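PDB 1Y0K: DUF1780 domain-containing protein from Pseudomonas aeruginosa, which is of unknown function but belongs to a family of putative endonucleases in the PD-(D/E)XK nuclease clan. Local coordinates for residues 141-146 with 172-177. Numbering follows the deposited sequence.
Sequences LLAFVN and LSMVGP
Four backbone hydrogen bonds join L141, A143 and V145 to S173 and V175, and their order defines a parallel pairing: S173 N to L141 O, A143 N to S173 O, V175 N to A143 O and V145 N to V175 O. The third is the most nearly collinear with its carbonyl (C=O...N 173°, 2.8 Å from V175 N to A143 O). Each of the four acceptors also takes a CA-H...O contact, the shortest being F144 CA to V175 O at 3.1 Å. L141 O has a third partner, a water that donates to it at 2.8 Å and, also hydrogen-bonded to S173 OG, links that hydroxyl to strand 140-146. V145 O takes a CA-H...O contact from G176 CA. F144 has CG anti to its backbone N (chi1 -178°), which carries the ring over to the partner chain, oblique to V175 (CD1 4.0 Å from V175 CG1) and at about a right angle to P177. N146 OD1 touches P177 CG at 3.3 Å, while its ND2 is hydrogen-bonded to A14 O. On the L141, A143, L172 and M174 face, L172 CD1 packs 3.5 Å from L141 CB. Helix 26-40 covers the L142, F144 and S173 face, where W32 meets F144 edge-to-face; strands 65-73 and 179-185 flank the pair centrally in the mixed sheet, the former hydrogen-bonding the backbones of L142 (E68, F70) and F144 (F70, V72).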
loop_
_atom_site.group_PDB
_atom_site.type_symbol
_atom_site.label_atom_id
_atom_site.label_comp_id
_atom_site.label_asym_id
_atom_site.label_seq_id
_atom_site.Cartn_x
_atom_site.Cartn_y
_atom_site.Cartn_z
ATOM N N LEU A 141 7.013 -3.373 -3.519
ATOM C CA LEU A 141 6.691 -2.285 -2.603
ATOM C C LEU A 141 5.200 -2.280 -2.294
ATOM O O LEU A 141 4.375 -2.486 -3.186
ATOM C CB LEU A 141 7.129 -0.935 -3.184
ATOM C CG LEU A 141 8.619 -0.559 -3.017
ATOM C CD1 LEU A 141 8.835 0.096 -1.688
ATOM C CD2 LEU A 141 9.594 -1.745 -3.169
ATOM N N LEU A 142 4.875 -2.048 -1.027
ATOM C CA LEU A 142 3.485 -2.034 -0.562
ATOM C C LEU A 142 3.281 -0.873 0.400
ATOM O O LEU A 142 3.815 -0.882 1.514
ATOM C CB LEU A 142 3.120 -3.360 0.116
ATOM C CG LEU A 142 1.694 -3.494 0.658
ATOM C CD1 LEU A 142 0.655 -3.298 -0.466
ATOM C CD2 LEU A 142 1.506 -4.855 1.348
ATOM N N ALA A 143 2.531 0.134 -0.049
ATOM C CA ALA A 143 2.274 1.325 0.765
ATOM C C ALA A 143 0.953 1.174 1.481
ATOM O O ALA A 143 -0.057 0.869 0.834
ATOM C CB ALA A 143 2.212 2.575 -0.130
ATOM N N PHE A 144 0.940 1.389 2.801
ATOM C CA PHE A 144 -0.332 1.554 3.514
ATOM C C PHE A 144 -0.620 3.052 3.581
ATOM O O PHE A 144 0.128 3.813 4.202
ATOM C CB PHE A 144 -0.307 0.935 4.914
ATOM C CG PHE A 144 -1.621 1.062 5.634
ATOM C CD1 PHE A 144 -2.626 0.123 5.414
ATOM C CD2 PHE A 144 -1.862 2.125 6.501
ATOM C CE1 PHE A 144 -3.863 0.234 6.056
ATOM C CE2 PHE A 144 -3.104 2.240 7.153
ATOM C CZ PHE A 144 -4.099 1.294 6.920
ATOM N N VAL A 145 -1.671 3.458 2.880
ATOM C CA VAL A 145 -2.007 4.856 2.694
ATOM C C VAL A 145 -3.259 5.210 3.513
ATOM O O VAL A 145 -4.342 4.647 3.306
ATOM C CB VAL A 145 -2.215 5.195 1.190
ATOM C CG1 VAL A 145 -2.413 6.710 1.007
ATOM C CG2 VAL A 145 -1.028 4.729 0.362
ATOM N N ASN A 146 -3.103 6.164 4.427
ATOM C CA ASN A 146 -4.181 6.542 5.330
ATOM C C ASN A 146 -4.057 8.010 5.727
ATOM O O ASN A 146 -3.219 8.371 6.539
ATOM C CB ASN A 146 -4.196 5.642 6.569
ATOM C CG ASN A 146 -5.394 5.906 7.459
ATOM O OD1 ASN A 146 -6.528 5.997 6.978
ATOM N ND2 ASN A 146 -5.149 6.049 8.755
ATOM N N LEU A 172 4.685 -2.371 -7.294
ATOM C CA LEU A 172 4.295 -1.353 -6.328
ATOM C C LEU A 172 2.797 -1.448 -6.204
ATOM O O LEU A 172 2.089 -1.441 -7.210
ATOM C CB LEU A 172 4.691 0.041 -6.805
ATOM C CG LEU A 172 4.199 1.247 -5.981
ATOM C CD1 LEU A 172 4.712 1.208 -4.534
ATOM C CD2 LEU A 172 4.615 2.534 -6.653
ATOM N N SER A 173 2.342 -1.531 -4.962
ATOM C CA SER A 173 0.926 -1.627 -4.644
ATOM C C SER A 173 0.604 -0.685 -3.497
ATOM O O SER A 173 1.491 -0.324 -2.715
ATOM C CB SER A 173 0.555 -3.058 -4.260
ATOM O OG SER A 173 0.911 -3.981 -5.275
HETATM N N MSE A 174 -0.669 -0.290 -3.411
HETATM C CA MSE A 174 -1.179 0.515 -2.301
HETATM C C MSE A 174 -2.375 -0.167 -1.652
HETATM O O MSE A 174 -3.182 -0.825 -2.316
HETATM C CB MSE A 174 -1.658 1.889 -2.778
HETATM C CG MSE A 174 -0.634 2.801 -3.424
HETATM SE SE MSE A 174 -1.495 4.324 -4.018
HETATM C CE MSE A 174 -2.623 3.679 -5.195
ATOM N N VAL A 175 -2.496 0.015 -0.350
ATOM C CA VAL A 175 -3.692 -0.418 0.368
ATOM C C VAL A 175 -3.990 0.606 1.456
ATOM O O VAL A 175 -3.085 1.193 2.031
ATOM C CB VAL A 175 -3.540 -1.852 0.954
ATOM C CG1 VAL A 175 -2.431 -1.920 2.017
ATOM C CG2 VAL A 175 -4.884 -2.355 1.543
ATOM N N GLY A 176 -5.272 0.835 1.714
ATOM C CA GLY A 176 -5.682 1.679 2.827
ATOM C C GLY A 176 -7.069 1.258 3.256
ATOM O O GLY A 176 -7.622 0.310 2.716
ATOM N N PRO A 177 -7.647 1.965 4.236
ATOM C CA PRO A 177 -8.980 1.572 4.678
ATOM C C PRO A 177 -10.028 1.630 3.558
ATOM O O PRO A 177 -11.004 0.871 3.590
ATOM C CB PRO A 177 -9.286 2.569 5.809
ATOM C CG PRO A 177 -7.906 3.045 6.277
ATOM C CD PRO A 177 -7.101 3.096 5.006
HETATM O O HOH W 1 3.531 -4.754 -4.689
#